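Local coordinates for protein NDP-N-acetyl-D-galactosaminuronic acid dehydrogenase (Methanosarcina mazei Go1, PDB 3G79) that probably oxidises UDP-N-acetyl-D-mannosamine to its uronate in two NAD-dependent steps, as a member of the UDP-glucose/GDP-mannose dehydrogenase family, at residues Q160-E165 with E172-A177; L252-E257 with N329-A334. All coordinates share one frame; numbering follows the deposited sequence.

Contact 1 of 2, residues Q160-E165 with E172-A177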
ATOM      1  N   GLN A 160      22.691 -17.637  21.887  1.00 33.64           N
ATOM      2  CA  GLN A 160      22.750 -18.648  22.931  1.00 34.53           C
ATOM      3  C   GLN A 160      23.674 -19.813  22.499  1.00 33.85           C
ATOM      4  O   GLN A 160      24.674 -20.077  23.130  1.00 33.54           O
ATOM      5  CB  GLN A 160      21.339 -19.129  23.299  1.00 36.63           C
ATOM      6  CG  GLN A 160      20.755 -18.533  24.601  1.00 70.28           C
ATOM      7  CD  GLN A 160      19.839 -17.297  24.409  1.00 40.02           C
ATOM      8  OE1 GLN A 160      18.701 -17.278  24.902  1.00 70.53           O
ATOM      9  NE2 GLN A 160      20.339 -16.265  23.717  1.00 70.42           N
ATOM     10  N   ILE A 161      23.358 -20.475  21.398  1.00 33.63           N
ATOM     11  CA  ILE A 161      24.265 -21.452  20.810  1.00 34.06           C
ATOM     12  C   ILE A 161      25.703 -20.936  20.647  1.00 35.09           C
ATOM     13  O   ILE A 161      26.672 -21.601  21.038  1.00 36.45           O
ATOM     14  CB  ILE A 161      23.759 -21.950  19.426  1.00 34.10           C
ATOM     15  CG1 ILE A 161      22.388 -22.599  19.560  1.00 29.27           C
ATOM     16  CG2 ILE A 161      24.689 -23.005  18.884  1.00 29.05           C
ATOM     17  CD1 ILE A 161      21.742 -22.982  18.228  1.00 34.82           C
ATOM     18  N   LEU A 162      25.865 -19.772  20.032  1.00 34.27           N
ATOM     19  CA  LEU A 162      27.204 -19.242  19.841  1.00 32.51           C
ATOM     20  C   LEU A 162      27.870 -19.117  21.192  1.00 32.39           C
ATOM     21  O   LEU A 162      29.052 -19.445  21.334  1.00 32.60           O
ATOM     22  CB  LEU A 162      27.194 -17.885  19.121  1.00 30.80           C
ATOM     23  CG  LEU A 162      27.354 -17.818  17.590  1.00 42.16           C
ATOM     24  CD1 LEU A 162      28.009 -19.077  16.987  1.00 29.97           C
ATOM     25  CD2 LEU A 162      26.040 -17.519  16.904  1.00 29.73           C
ATOM     26  N   GLU A 163      27.109 -18.659  22.184  1.00 32.11           N
ATOM     27  CA  GLU A 163      27.682 -18.372  23.488  1.00 32.74           C
ATOM     28  C   GLU A 163      27.939 -19.621  24.316  1.00 33.81           C
ATOM     29  O   GLU A 163      28.962 -19.684  24.981  1.00 34.35           O
ATOM     30  CB  GLU A 163      26.876 -17.323  24.260  1.00 32.28           C
ATOM     31  CG  GLU A 163      26.933 -15.948  23.580  1.00 30.79           C
ATOM     32  CD  GLU A 163      26.263 -14.835  24.361  1.00 31.63           C
ATOM     33  OE1 GLU A 163      25.359 -15.097  25.184  1.00 31.73           O
ATOM     34  OE2 GLU A 163      26.615 -13.669  24.128  1.00 31.02           O
ATOM     35  N   GLU A 164      27.031 -20.604  24.265  1.00 34.49           N
ATOM     36  CA  GLU A 164      27.176 -21.856  25.013  1.00 34.89           C
ATOM     37  C   GLU A 164      28.367 -22.629  24.472  1.00 34.78           C
ATOM     38  O   GLU A 164      29.111 -23.221  25.236  1.00 35.21           O
ATOM     39  CB  GLU A 164      25.945 -22.770  24.900  1.00 36.25           C
ATOM     40  CG  GLU A 164      24.617 -22.258  25.475  1.00 50.97           C
ATOM     41  CD  GLU A 164      23.369 -23.076  25.005  1.00 38.82           C
ATOM     42  OE1 GLU A 164      23.416 -23.734  23.918  1.00 50.95           O
ATOM     43  OE2 GLU A 164      22.329 -23.028  25.720  1.00 50.56           O
ATOM     44  N   GLU A 165      28.546 -22.646  23.155  1.00 34.32           N
ATOM     45  CA  GLU A 165      29.573 -23.505  22.582  1.00 34.08           C
ATOM     46  C   GLU A 165      30.972 -22.917  22.760  1.00 34.45           C
ATOM     47  O   GLU A 165      31.929 -23.631  23.115  1.00 34.63           O
ATOM     48  CB  GLU A 165      29.271 -23.816  21.114  1.00 34.09           C
ATOM     49  CG  GLU A 165      28.008 -24.650  20.888  1.00 49.25           C
ATOM     50  CD  GLU A 165      28.203 -26.144  21.148  1.00 34.48           C
ATOM     51  OE1 GLU A 165      29.322 -26.669  20.935  1.00 49.81           O
ATOM     52  OE2 GLU A 165      27.228 -26.803  21.542  1.00 49.60           O
ATOM     53  N   GLU A 172      30.825  -8.372  22.738  1.00 31.20           N
ATOM     54  CA  GLU A 172      31.988  -8.019  23.512  1.00 31.76           C
ATOM     55  C   GLU A 172      33.139  -8.768  22.894  1.00 31.84           C
ATOM     56  O   GLU A 172      34.055  -8.149  22.384  1.00 32.45           O
ATOM     57  CB  GLU A 172      31.831  -8.396  24.983  1.00 32.58           C
ATOM     58  CG  GLU A 172      30.538  -7.993  25.633  1.00 52.90           C
ATOM     59  CD  GLU A 172      30.391  -8.627  26.995  1.00 34.01           C
ATOM     60  OE1 GLU A 172      31.442  -8.830  27.653  1.00 53.64           O
ATOM     61  OE2 GLU A 172      29.240  -8.934  27.414  1.00 53.55           O
ATOM     62  N   ASP A 173      33.082 -10.102  22.911  1.00 31.69           N
ATOM     63  CA  ASP A 173      34.179 -10.925  22.388  1.00 31.75           C
ATOM     64  C   ASP A 173      34.154 -11.118  20.883  1.00 30.42           C
ATOM     65  O   ASP A 173      35.188 -11.205  20.260  1.00 30.57           O
ATOM     66  CB  ASP A 173      34.219 -12.288  23.093  1.00 33.49           C
ATOM     67  CG  ASP A 173      34.477 -12.163  24.578  1.00 41.41           C
ATOM     68  OD1 ASP A 173      33.690 -12.704  25.388  1.00 34.89           O
ATOM     69  OD2 ASP A 173      35.471 -11.506  24.941  1.00 34.92           O
ATOM     70  N   PHE A 174      32.965 -11.224  20.301  1.00 29.65           N
ATOM     71  CA  PHE A 174      32.837 -11.438  18.874  1.00 28.25           C
ATOM     72  C   PHE A 174      31.656 -10.625  18.355  1.00 27.70           C
ATOM     73  O   PHE A 174      30.821 -10.141  19.152  1.00 28.22           O
ATOM     74  CB  PHE A 174      32.728 -12.937  18.557  1.00 28.20           C
ATOM     75  CG  PHE A 174      31.490 -13.587  19.112  1.00 34.49           C
ATOM     76  CD1 PHE A 174      30.300 -13.585  18.382  1.00 28.75           C
ATOM     77  CD2 PHE A 174      31.515 -14.222  20.356  1.00 29.17           C
ATOM     78  CE1 PHE A 174      29.144 -14.190  18.863  1.00 34.03           C
ATOM     79  CE2 PHE A 174      30.351 -14.836  20.865  1.00 34.72           C
ATOM     80  CZ  PHE A 174      29.155 -14.815  20.104  1.00 30.05           C
ATOM     81  N   ALA A 175      31.619 -10.440  17.033  1.00 26.18           N
ATOM     82  CA  ALA A 175      30.626  -9.614  16.360  1.00 24.98           C
ATOM     83  C   ALA A 175      29.564 -10.513  15.703  1.00 25.56           C
ATOM     84  O   ALA A 175      29.890 -11.584  15.163  1.00 26.52           O
ATOM     85  CB  ALA A 175      31.327  -8.756  15.318  1.00 24.25           C
ATOM     86  N   LEU A 176      28.302 -10.074  15.726  1.00 24.44           N
ATOM     87  CA  LEU A 176      27.196 -10.888  15.249  1.00 22.64           C
ATOM     88  C   LEU A 176      26.255 -10.057  14.406  1.00 22.23           C
ATOM     89  O   LEU A 176      25.780  -9.019  14.855  1.00 22.75           O
ATOM     90  CB  LEU A 176      26.398 -11.416  16.425  1.00 21.83           C
ATOM     91  CG  LEU A 176      25.759 -12.796  16.496  1.00 20.89           C
ATOM     92  CD1 LEU A 176      24.636 -12.833  17.546  1.00 22.44           C
ATOM     93  CD2 LEU A 176      25.335 -13.462  15.232  1.00 21.91           C
ATOM     94  N   ALA A 177      25.918 -10.557  13.226  1.00 21.03           N
ATOM     95  CA  ALA A 177      25.073  -9.802  12.314  1.00 21.37           C
ATOM     96  C   ALA A 177      24.032 -10.695  11.674  1.00 22.25           C
ATOM     97  O   ALA A 177      24.091 -11.910  11.841  1.00 23.03           O
ATOM     98  CB  ALA A 177      25.907  -9.147  11.254  1.00 20.21           C
TER

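Contact 2 of 2, residues L252-E257 with N329-A334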
ATOM      1  N   LEU A 252     -11.704  -4.714  -2.201  1.00 25.86           N
ATOM      2  CA  LEU A 252     -12.425  -3.718  -2.969  1.00 27.06           C
ATOM      3  C   LEU A 252     -13.239  -4.493  -4.001  1.00 29.26           C
ATOM      4  O   LEU A 252     -14.374  -4.113  -4.312  1.00 29.86           O
ATOM      5  CB  LEU A 252     -11.466  -2.741  -3.637  1.00 25.54           C
ATOM      6  CG  LEU A 252     -11.776  -1.309  -4.033  1.00 36.50           C
ATOM      7  CD1 LEU A 252     -11.441  -1.202  -5.508  1.00 24.97           C
ATOM      8  CD2 LEU A 252     -13.192  -0.726  -3.643  1.00 23.74           C
ATOM      9  N   ALA A 253     -12.660  -5.603  -4.473  1.00 28.45           N
ATOM     10  CA  ALA A 253     -13.357  -6.496  -5.372  1.00 27.46           C
ATOM     11  C   ALA A 253     -14.677  -6.983  -4.742  1.00 26.03           C
ATOM     12  O   ALA A 253     -15.714  -6.845  -5.361  1.00 26.52           O
ATOM     13  CB  ALA A 253     -12.444  -7.679  -5.823  1.00 26.47           C
ATOM     14  N   LEU A 254     -14.655  -7.512  -3.523  1.00 24.75           N
ATOM     15  CA  LEU A 254     -15.924  -7.836  -2.848  1.00 24.96           C
ATOM     16  C   LEU A 254     -16.891  -6.624  -2.821  1.00 24.31           C
ATOM     17  O   LEU A 254     -18.000  -6.741  -3.233  1.00 24.64           O
ATOM     18  CB  LEU A 254     -15.703  -8.418  -1.451  1.00 25.07           C
ATOM     19  CG  LEU A 254     -14.708  -9.565  -1.427  1.00 23.29           C
ATOM     20  CD1 LEU A 254     -14.311  -9.948  -0.029  1.00 25.46           C
ATOM     21  CD2 LEU A 254     -15.285 -10.748  -2.127  1.00 24.69           C
ATOM     22  N   TYR A 255     -16.428  -5.445  -2.433  1.00 24.81           N
ATOM     23  CA  TYR A 255     -17.276  -4.247  -2.457  1.00 25.13           C
ATOM     24  C   TYR A 255     -17.821  -3.922  -3.845  1.00 24.86           C
ATOM     25  O   TYR A 255     -18.954  -3.461  -3.979  1.00 23.35           O
ATOM     26  CB  TYR A 255     -16.513  -3.053  -1.874  1.00 26.33           C
ATOM     27  CG  TYR A 255     -16.426  -3.069  -0.362  1.00 37.79           C
ATOM     28  CD1 TYR A 255     -15.862  -1.995   0.349  1.00 27.73           C
ATOM     29  CD2 TYR A 255     -16.927  -4.137   0.364  1.00 26.82           C
ATOM     30  CE1 TYR A 255     -15.801  -2.005   1.747  1.00 38.30           C
ATOM     31  CE2 TYR A 255     -16.870  -4.156   1.735  1.00 38.39           C
ATOM     32  CZ  TYR A 255     -16.307  -3.095   2.428  1.00 27.86           C
ATOM     33  OH  TYR A 255     -16.283  -3.165   3.812  1.00 39.45           O
ATOM     34  N   CYS A 256     -17.029  -4.194  -4.893  1.00 25.84           N
ATOM     35  CA  CYS A 256     -17.449  -3.824  -6.234  1.00 26.70           C
ATOM     36  C   CYS A 256     -18.502  -4.778  -6.760  1.00 28.40           C
ATOM     37  O   CYS A 256     -19.399  -4.391  -7.542  1.00 28.98           O
ATOM     38  CB  CYS A 256     -16.276  -3.748  -7.196  1.00 25.93           C
ATOM     39  SG  CYS A 256     -15.412  -2.243  -7.018  1.00 25.05           S
ATOM     40  N   GLU A 257     -18.372  -6.022  -6.345  1.00 28.86           N
ATOM     41  CA  GLU A 257     -19.415  -6.986  -6.592  1.00 30.14           C
ATOM     42  C   GLU A 257     -20.748  -6.527  -6.012  1.00 29.48           C
ATOM     43  O   GLU A 257     -21.767  -6.555  -6.695  1.00 30.04           O
ATOM     44  CB  GLU A 257     -19.039  -8.344  -6.029  1.00 30.77           C
ATOM     45  CG  GLU A 257     -18.280  -9.173  -6.972  1.00 32.54           C
ATOM     46  CD  GLU A 257     -17.911 -10.507  -6.316  1.00 32.68           C
ATOM     47  OE1 GLU A 257     -16.770 -10.959  -6.522  1.00 32.71           O
ATOM     48  OE2 GLU A 257     -18.764 -11.081  -5.580  1.00 33.89           O
ATOM     49  N   ASN A 329      -7.611 -12.484   2.510  1.00 27.44           N
ATOM     50  CA  ASN A 329      -6.941 -13.342   1.560  1.00 27.78           C
ATOM     51  C   ASN A 329      -7.243 -14.854   1.704  1.00 28.88           C
ATOM     52  O   ASN A 329      -7.363 -15.549   0.679  1.00 28.88           O
ATOM     53  CB  ASN A 329      -5.443 -13.051   1.608  1.00 28.20           C
ATOM     54  CG  ASN A 329      -5.086 -11.673   1.020  1.00 48.70           C
ATOM     55  OD1 ASN A 329      -5.859 -11.075   0.249  1.00 29.60           O
ATOM     56  ND2 ASN A 329      -3.902 -11.167   1.380  1.00 29.95           N
ATOM     57  N   ASP A 330      -7.392 -15.348   2.947  1.00 29.49           N
ATOM     58  CA  ASP A 330      -7.818 -16.746   3.202  1.00 29.82           C
ATOM     59  C   ASP A 330      -9.255 -16.993   2.754  1.00 28.64           C
ATOM     60  O   ASP A 330      -9.629 -18.153   2.541  1.00 29.40           O
ATOM     61  CB  ASP A 330      -7.716 -17.186   4.696  1.00 30.44           C
ATOM     62  CG  ASP A 330      -6.272 -17.519   5.169  1.00 22.98           C
ATOM     63  OD1 ASP A 330      -5.378 -17.739   4.351  1.00 30.34           O
ATOM     64  OD2 ASP A 330      -6.040 -17.551   6.406  1.00 31.51           O
ATOM     65  N   PHE A 331     -10.043 -15.926   2.606  1.00 26.48           N
ATOM     66  CA  PHE A 331     -11.447 -16.062   2.277  1.00 26.58           C
ATOM     67  C   PHE A 331     -11.706 -16.302   0.813  1.00 26.93           C
ATOM     68  O   PHE A 331     -12.730 -16.874   0.434  1.00 28.78           O
ATOM     69  CB  PHE A 331     -12.207 -14.809   2.700  1.00 27.74           C
ATOM     70  CG  PHE A 331     -13.674 -14.843   2.371  1.00 28.92           C
ATOM     71  CD1 PHE A 331     -14.518 -15.820   2.936  1.00 27.61           C
ATOM     72  CD2 PHE A 331     -14.223 -13.895   1.517  1.00 27.20           C
ATOM     73  CE1 PHE A 331     -15.894 -15.833   2.655  1.00 28.57           C
ATOM     74  CE2 PHE A 331     -15.587 -13.912   1.220  1.00 28.27           C
ATOM     75  CZ  PHE A 331     -16.427 -14.872   1.792  1.00 26.91           C
ATOM     76  N   MET A 332     -10.784 -15.858  -0.021  1.00 25.80           N
ATOM     77  CA  MET A 332     -11.015 -15.812  -1.434  1.00 24.36           C
ATOM     78  C   MET A 332     -11.359 -17.165  -2.052  1.00 26.92           C
ATOM     79  O   MET A 332     -12.225 -17.204  -2.931  1.00 29.68           O
ATOM     80  CB  MET A 332      -9.888 -15.059  -2.141  1.00 21.77           C
ATOM     81  CG  MET A 332      -9.771 -13.596  -1.621  1.00 28.74           C
ATOM     82  SD  MET A 332     -11.289 -12.618  -1.757  1.00 17.04           S
ATOM     83  CE  MET A 332     -10.934 -11.301  -0.677  1.00 29.39           C
ATOM     84  N   PRO A 333     -10.714 -18.279  -1.606  1.00 25.43           N
ATOM     85  CA  PRO A 333     -11.251 -19.570  -2.030  1.00 25.02           C
ATOM     86  C   PRO A 333     -12.719 -19.790  -1.705  1.00 25.08           C
ATOM     87  O   PRO A 333     -13.442 -20.276  -2.585  1.00 26.24           O
ATOM     88  CB  PRO A 333     -10.362 -20.598  -1.290  1.00 24.30           C
ATOM     89  CG  PRO A 333      -9.083 -19.967  -1.336  1.00 22.98           C
ATOM     90  CD  PRO A 333      -9.379 -18.464  -1.015  1.00 24.64           C
ATOM     91  N   ALA A 334     -13.162 -19.442  -0.499  1.00 24.32           N
ATOM     92  CA  ALA A 334     -14.587 -19.565  -0.168  1.00 24.91           C
ATOM     93  C   ALA A 334     -15.418 -18.625  -1.051  1.00 26.53           C
ATOM     94  O   ALA A 334     -16.517 -18.999  -1.473  1.00 27.91           O
ATOM     95  CB  ALA A 334     -14.894 -19.336   1.340  1.00 22.61           C
TER

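Contact 1 of 2, residues Q160-E165 with E172-A177
L162 on a helical turn faces L176 on a strand, their CA atoms 9.5 Å apart, the nearest such pair between 160-165 and 172-177. The two segments belong to one beta-alpha-beta unit, strand 142-145, helix 154-166 and strand 175-178, in the Rossmann-type NAD-binding domain: the chain leaves the helix, turns through a short loop and enters the strand that the helix packs on. The helical turn is held by its own backbone bonds, among them E164 N to Q160 O, and no polar contact links it to 172-177. The two segments meet through side chains alone, a small case of how an alpha/beta layer is sealed by apolar groups.

F174, the last residue before the strand, does much of the work. Its CG sits between the backbone N and the carbonyl carbon (chi1 64°), and the ring reaches the helix with its far end, where CZ comes to 3.8 Å from CB of L162, an oblique approach. The aliphatic part of E163 arrives at the ring edge instead, near its plane, while its carboxylate turns to the loop, where OE2 accepts a hydrogen bond from A170 N. L162 also packs against I130 and V133 of helix 124-136. Farther along the strand the leucines meet more loosely, CD2 of L162 lying 4.4 Å from CD2 of L176.

Contact 2 of 2, residues L252-E257 with N329-A334
Apolar packing carries the whole of this meeting between L254 and the pair F331 and M332, where helix 228-258, the long helix of the central domain, lies against helix 321-345. The closest CA atoms are those of L254 and M332, 9.5 Å apart, and two side chains span that distance by reaching toward each other tip to tip: CD1 of L254 stands 3.7 Å from CE of M332. The methionine gets there by a bend in its chain. Its CG lies beside the backbone N, a bend at chi2 (-56°) turns the sulfur toward the leucine, and the extended last torsion carries CE on to it, although its CB sets off in another direction. The same CD1 also meets the aromatic ring of F331 at its edge, near the ring plane, 4.2 Å from CD2, so a single methyl group serves both partners.

Polar links between the two helices flank this apolar spot. N329 is bonded through ND2 to D243 OD1 and through OD1 to N250 ND2, both on helix 228-258, and E257 OE1 is hydrogen-bonded to NE2 of H335, the residue just after A334.

The dimer closes round the same place. Y314 of the second subunit packs on L254, D313 of that subunit lies against F331, and E302 of that subunit is hydrogen-bonded to Y255 OH. With apolar atoms alone meeting between the two segments, the contact itself sets no hydrogen-bond direction; the polar pairs beside it add directional links between these helices.

In the fold
From the N terminus the chain first builds the NAD-binding domain, and contact 1 closes there a short loop, with six residues between 160-165 and 172-177. The chain then leaves that sheet by strand 223-227 and runs into helix 228-258, on which contact 2 opens. It closes a much longer loop, 71 residues between 252-257 and 329-334, bringing helix 321-345 back to the central helix before the chain enters the C-terminal, six-stranded parallel sheet. The two loops follow in series, neither nested nor crossed. Their centres lie 47 Å apart on opposite sides of the chain's centre: contact 1 is local to one domain, contact 2 joins helices far apart in sequence near the subunit interface.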